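Extracellular haem-binding protein (Streptomyces reticuli, PDB 3FPW) binds haem outside the cell, probably degrades it, and depends on its oligomeric form to interact with its partner two-component sensor kinase. Local coordinates at residues S89-T102 / S112-S125. Numbering follows the deposited sequence. Where two conformers were deposited one is given.
Sequences SVAVVDRNGNTLVT and SYESAERKAFTAVS. With PO4 (phosphate ion), chain E; PO4 (phosphate ion), chain G; PO4 (phosphate ion), chain D.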
loop_
_atom_site.group_PDB
_atom_site.type_symbol
_atom_site.label_atom_id
_atom_site.label_comp_id
_atom_site.label_asym_id
_atom_site.label_seq_id
_atom_site.Cartn_x
_atom_site.Cartn_y
_atom_site.Cartn_z
ATOM N N SER A 89 23.149 2.650 5.800
ATOM C CA SER A 89 22.271 1.671 6.403
ATOM C C SER A 89 22.657 0.310 5.859
ATOM O O SER A 89 23.148 0.192 4.718
ATOM C CB SER A 89 20.786 1.945 6.071
ATOM O OG SER A 89 20.325 3.173 6.616
ATOM N N VAL A 90 22.401 -0.729 6.649
ATOM C CA VAL A 90 22.790 -2.084 6.275
ATOM C C VAL A 90 21.618 -3.011 6.562
ATOM O O VAL A 90 20.941 -2.886 7.587
ATOM C CB VAL A 90 24.054 -2.556 7.056
ATOM C CG1 VAL A 90 24.465 -3.962 6.622
ATOM C CG2 VAL A 90 25.211 -1.598 6.819
ATOM N N ALA A 91 21.361 -3.930 5.642
ATOM C CA ALA A 91 20.319 -4.930 5.877
ATOM C C ALA A 91 20.853 -6.302 5.585
ATOM O O ALA A 91 21.610 -6.479 4.613
ATOM C CB ALA A 91 19.108 -4.674 4.997
ATOM N N VAL A 92 20.399 -7.297 6.356
ATOM C CA VAL A 92 20.656 -8.686 5.972
ATOM C C VAL A 92 19.302 -9.347 5.739
ATOM O O VAL A 92 18.429 -9.300 6.609
ATOM C CB VAL A 92 21.452 -9.448 7.059
ATOM C CG1 VAL A 92 21.680 -10.908 6.673
ATOM C CG2 VAL A 92 22.791 -8.735 7.364
ATOM N N VAL A 93 19.120 -9.915 4.550
ATOM C CA VAL A 93 17.847 -10.505 4.146
ATOM C C VAL A 93 18.055 -12.000 3.842
ATOM O O VAL A 93 18.981 -12.401 3.138
ATOM C CB VAL A 93 17.255 -9.757 2.906
ATOM C CG1 VAL A 93 16.000 -10.465 2.377
ATOM C CG2 VAL A 93 16.947 -8.287 3.247
ATOM N N ASP A 94 17.205 -12.837 4.413
ATOM C CA ASP A 94 17.275 -14.279 4.197
ATOM C C ASP A 94 16.868 -14.639 2.761
ATOM O O ASP A 94 16.104 -13.919 2.107
ATOM C CB ASP A 94 16.290 -14.955 5.186
ATOM C CG ASP A 94 16.563 -16.443 5.364
ATOM O OD1 ASP A 94 17.241 -16.797 6.364
ATOM O OD2 ASP A 94 16.140 -17.245 4.496
ATOM N N ARG A 95 17.324 -15.791 2.307
ATOM C CA ARG A 95 16.911 -16.334 1.019
ATOM C C ARG A 95 15.390 -16.509 0.955
ATOM O O ARG A 95 14.786 -16.523 -0.128
ATOM C CB ARG A 95 17.644 -17.667 0.787
ATOM C CG ARG A 95 17.139 -18.476 -0.385
ATOM C CD ARG A 95 17.371 -17.848 -1.752
ATOM N NE ARG A 95 16.920 -18.802 -2.783
ATOM C CZ ARG A 95 17.042 -18.593 -4.087
ATOM N NH1 ARG A 95 17.606 -17.475 -4.518
ATOM N NH2 ARG A 95 16.601 -19.500 -4.971
ATOM N N ASN A 96 14.750 -16.633 2.106
ATOM C CA ASN A 96 13.291 -16.755 2.074
ATOM C C ASN A 96 12.548 -15.447 2.118
ATOM O O ASN A 96 11.338 -15.443 1.924
ATOM C CB ASN A 96 12.793 -17.555 3.311
ATOM C CG ASN A 96 13.000 -16.802 4.655
ATOM O OD1 ASN A 96 13.127 -15.567 4.698
ATOM N ND2 ASN A 96 12.992 -17.557 5.752
ATOM N N GLY A 97 13.233 -14.310 2.227
ATOM C CA GLY A 97 12.959 -13.085 1.523
ATOM C C GLY A 97 12.683 -12.214 2.786
ATOM O O GLY A 97 12.387 -11.004 2.709
ATOM N N ASN A 98 12.808 -12.808 3.987
ATOM C CA ASN A 98 12.619 -12.046 5.249
ATOM C C ASN A 98 13.836 -11.231 5.662
ATOM O O ASN A 98 14.971 -11.729 5.625
ATOM C CB ASN A 98 12.287 -12.968 6.437
ATOM C CG ASN A 98 10.912 -13.610 6.321
ATOM O OD1 ASN A 98 10.034 -13.109 5.627
ATOM N ND2 ASN A 98 10.730 -14.742 7.018
ATOM N N THR A 99 13.603 -9.993 6.091
ATOM C CA THR A 99 14.697 -9.207 6.663
ATOM C C THR A 99 15.034 -9.770 8.027
ATOM O O THR A 99 14.149 -9.968 8.850
ATOM C CB THR A 99 14.314 -7.733 6.800
ATOM O OG1 THR A 99 14.026 -7.215 5.492
ATOM C CG2 THR A 99 15.441 -6.920 7.419
ATOM N N LEU A 100 16.313 -10.042 8.254
ATOM C CA LEU A 100 16.809 -10.584 9.524
ATOM C C LEU A 100 17.410 -9.515 10.426
ATOM O O LEU A 100 17.234 -9.553 11.643
ATOM C CB LEU A 100 17.901 -11.621 9.264
ATOM C CG LEU A 100 17.526 -12.809 8.389
ATOM C CD1 LEU A 100 18.711 -13.776 8.405
ATOM C CD2 LEU A 100 16.275 -13.500 8.886
ATOM N N VAL A 101 18.119 -8.556 9.828
ATOM C CA VAL A 101 18.769 -7.481 10.576
ATOM C C VAL A 101 18.716 -6.201 9.755
ATOM O O VAL A 101 18.946 -6.240 8.547
ATOM C CB VAL A 101 20.283 -7.784 10.829
ATOM C CG1 VAL A 101 20.993 -6.556 11.455
ATOM C CG2 VAL A 101 20.445 -8.984 11.725
ATOM N N THR A 102 18.421 -5.085 10.404
ATOM C CA THR A 102 18.682 -3.768 9.807
ATOM C C THR A 102 19.382 -2.901 10.807
ATOM O O THR A 102 19.115 -2.974 12.023
ATOM C CB THR A 102 17.403 -3.027 9.351
ATOM O OG1 THR A 102 16.531 -2.811 10.473
ATOM C CG2 THR A 102 16.695 -3.808 8.272
ATOM N N SER A 112 18.363 5.519 2.415
ATOM C CA SER A 112 19.300 4.386 2.478
ATOM C C SER A 112 18.727 3.123 3.119
ATOM O O SER A 112 19.167 2.034 2.798
ATOM C CB SER A 112 20.606 4.788 3.182
ATOM O OG SER A 112 20.348 5.060 4.545
ATOM N N TYR A 113 17.722 3.261 3.987
ATOM C CA TYR A 113 17.255 2.138 4.769
ATOM C C TYR A 113 16.545 1.124 3.878
ATOM O O TYR A 113 16.937 -0.064 3.819
ATOM C CB TYR A 113 16.309 2.654 5.852
ATOM C CG TYR A 113 15.887 1.616 6.837
ATOM C CD1 TYR A 113 14.679 0.975 6.685
ATOM C CD2 TYR A 113 16.678 1.297 7.958
ATOM C CE1 TYR A 113 14.263 0.027 7.583
ATOM C CE2 TYR A 113 16.246 0.352 8.874
ATOM C CZ TYR A 113 15.040 -0.282 8.663
ATOM O OH TYR A 113 14.546 -1.216 9.536
ATOM N N GLU A 114 15.549 1.597 3.119
ATOM C CA GLU A 114 14.848 0.720 2.166
ATOM C C GLU A 114 15.750 0.291 1.017
ATOM O O GLU A 114 15.638 -0.826 0.523
ATOM C CB GLU A 114 13.552 1.358 1.673
ATOM C CG GLU A 114 12.519 1.492 2.813
ATOM C CD GLU A 114 11.126 1.858 2.306
ATOM O OE1 GLU A 114 10.801 1.500 1.154
ATOM O OE2 GLU A 114 10.345 2.465 3.078
ATOM N N SER A 115 16.641 1.185 0.589
ATOM C CA SER A 115 17.579 0.861 -0.476
ATOM C C SER A 115 18.420 -0.346 -0.066
ATOM O O SER A 115 18.588 -1.264 -0.845
ATOM C CB SER A 115 18.474 2.061 -0.789
ATOM O OG SER A 115 19.402 1.769 -1.828
ATOM N N ALA A 116 18.939 -0.339 1.159
ATOM C CA ALA A 116 19.774 -1.440 1.644
ATOM C C ALA A 116 18.975 -2.744 1.692
ATOM O O ALA A 116 19.447 -3.798 1.225
ATOM C CB ALA A 116 20.322 -1.124 3.002
ATOM N N GLU A 117 17.741 -2.658 2.191
ATOM C CA GLU A 117 16.880 -3.835 2.250
ATOM C C GLU A 117 16.638 -4.435 0.877
ATOM O O GLU A 117 16.749 -5.655 0.686
ATOM C CB GLU A 117 15.535 -3.472 2.866
ATOM C CG GLU A 117 15.440 -3.590 4.341
ATOM C CD GLU A 117 13.980 -3.600 4.779
ATOM O OE1 GLU A 117 13.291 -2.616 4.440
ATOM O OE2 GLU A 117 13.520 -4.585 5.418
ATOM N N ARG A 118 16.300 -3.588 -0.090
ATOM C CA ARG A 118 15.998 -4.086 -1.424
ATOM C C ARG A 118 17.223 -4.651 -2.115
ATOM O O ARG A 118 17.110 -5.639 -2.837
ATOM C CB ARG A 118 15.324 -3.017 -2.266
ATOM C CG ARG A 118 13.964 -2.685 -1.714
ATOM C CD ARG A 118 13.239 -1.691 -2.603
ATOM N NE ARG A 118 11.831 -1.643 -2.222
ATOM C CZ ARG A 118 10.827 -1.851 -3.057
ATOM N NH1 ARG A 118 11.056 -2.067 -4.360
ATOM N NH2 ARG A 118 9.588 -1.798 -2.593
ATOM N N LYS A 119 18.380 -4.013 -1.923
ATOM C CA LYS A 119 19.604 -4.571 -2.490
ATOM C C LYS A 119 19.898 -5.961 -1.948
ATOM O O LYS A 119 20.287 -6.847 -2.703
ATOM C CB LYS A 119 20.820 -3.677 -2.230
ATOM C CG LYS A 119 20.739 -2.359 -2.979
ATOM C CD LYS A 119 22.004 -1.576 -2.731
ATOM C CE LYS A 119 21.887 -0.117 -3.160
ATOM N NZ LYS A 119 23.125 0.666 -2.789
ATOM N N ALA A 120 19.769 -6.130 -0.638
ATOM C CA ALA A 120 19.986 -7.437 -0.033
ATOM C C ALA A 120 19.023 -8.505 -0.603
ATOM O O ALA A 120 19.435 -9.641 -0.905
ATOM C CB ALA A 120 19.849 -7.330 1.500
ATOM N N PHE A 121 17.750 -8.150 -0.706
ATOM C CA PHE A 121 16.749 -9.053 -1.253
ATOM C C PHE A 121 17.138 -9.436 -2.694
ATOM O O PHE A 121 16.986 -10.576 -3.123
ATOM C CB PHE A 121 15.400 -8.297 -1.258
ATOM C CG PHE A 121 14.245 -9.087 -1.826
ATOM C CD1 PHE A 121 13.843 -8.930 -3.156
ATOM C CD2 PHE A 121 13.540 -9.978 -1.020
ATOM C CE1 PHE A 121 12.767 -9.666 -3.678
ATOM C CE2 PHE A 121 12.453 -10.691 -1.538
ATOM C CZ PHE A 121 12.084 -10.540 -2.860
ATOM N N THR A 122 17.641 -8.467 -3.452
ATOM C CA THR A 122 17.925 -8.699 -4.863
ATOM C C THR A 122 19.121 -9.622 -5.019
ATOM O O THR A 122 19.110 -10.566 -5.837
ATOM C CB THR A 122 18.145 -7.372 -5.576
ATOM O OG1 THR A 122 16.954 -6.595 -5.411
ATOM C CG2 THR A 122 18.406 -7.591 -7.054
ATOM N N ALA A 123 20.155 -9.365 -4.220
ATOM C CA ALA A 123 21.344 -10.207 -4.245
ATOM C C ALA A 123 21.046 -11.670 -3.886
ATOM O O ALA A 123 21.576 -12.599 -4.529
ATOM C CB ALA A 123 22.400 -9.652 -3.303
ATOM N N VAL A 124 20.216 -11.898 -2.869
ATOM C CA VAL A 124 19.940 -13.263 -2.437
ATOM C C VAL A 124 18.985 -13.966 -3.395
ATOM O O VAL A 124 19.020 -15.180 -3.527
ATOM C CB VAL A 124 19.434 -13.370 -0.973
ATOM C CG1 VAL A 124 17.992 -12.959 -0.875
ATOM C CG2 VAL A 124 19.610 -14.822 -0.465
ATOM N N SER A 125 18.149 -13.192 -4.084
ATOM C CA SER A 125 17.224 -13.756 -5.063
ATOM C C SER A 125 17.928 -14.354 -6.273
ATOM O O SER A 125 17.494 -15.394 -6.782
ATOM C CB SER A 125 16.224 -12.707 -5.533
ATOM O OG SER A 125 15.303 -12.396 -4.503
HETATM P P PO4 E . 11.133 -2.992 1.190
HETATM O O1 PO4 E . 12.312 -3.523 1.974
HETATM O O2 PO4 E . 11.401 -1.576 0.709
HETATM O O3 PO4 E . 10.884 -3.880 -0.011
HETATM O O4 PO4 E . 9.917 -3.001 2.094
HETATM P P PO4 G . 7.405 -2.925 -4.791
HETATM O O1 PO4 G . 8.685 -3.063 -5.590
HETATM O O2 PO4 G . 7.193 -1.483 -4.387
HETATM O O3 PO4 G . 6.253 -3.393 -5.654
HETATM O O4 PO4 G . 7.476 -3.781 -3.546
HETATM P P PO4 D . 22.238 4.413 -2.361
HETATM O O1 PO4 D . 23.538 4.260 -1.579
HETATM O O2 PO4 D . 22.494 5.455 -3.421
HETATM O O3 PO4 D . 22.007 3.099 -3.035
HETATM O O4 PO4 D . 20.976 4.791 -1.551
#
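Ser89, Ala91 and Val93 of strand 89-94 rest on Ala116, Glu117 and Ala120 of helix 112-125, the segment axes 6.7 Å apart and 32° from parallel. Small residues permit this closeness: Ala91 CB sits 3.6 Å from Glu117 CA, and Val93 CG2 lies 3.5 Å from Ala120 CB. With CG1 anti to its backbone N (chi1 174°), Val93 also sends that methyl to the edge of the Phe121 ring, where Gly97 CA arrives as well. The hairpin 89-102, with an Asp94-Gly97 type I turn and a classic beta bulge at Leu100 and Val101 opposite Val92, belongs to the antiparallel sheet of this HbpS-like domain; the helix packs on one side, while helix 67-83 meets Val90 and Val101 on the other. Thr99 OG1 donates to Glu117 OE2 (2.7 Å) on the anti side, somewhat out of the carboxylate plane. Thr102 OG1 shares a 2.7 Å hydrogen bond with Tyr113 OH and another with Thr102 of the second subunit, whose strand continues the sheet. At the turn, Arg95 bends at chi2 (66°) so that NH1 reaches Val124 O (2.9 Å) within the guanidinium plane, with a weak bond to Ser125 O; NH2 hydrogen-bonds to Gly107 O of the third subunit. On the helix's outer side lie phosphate ions, probably from the crystallisation liquor: Arg118 NE holds one (3.0 Å to its O2), NH1 and NH2 another; a leucine here would remove the guanidinium and would probably let both anions drift or leave. Lys119 NZ reaches a third and forms a salt bridge with Asp179.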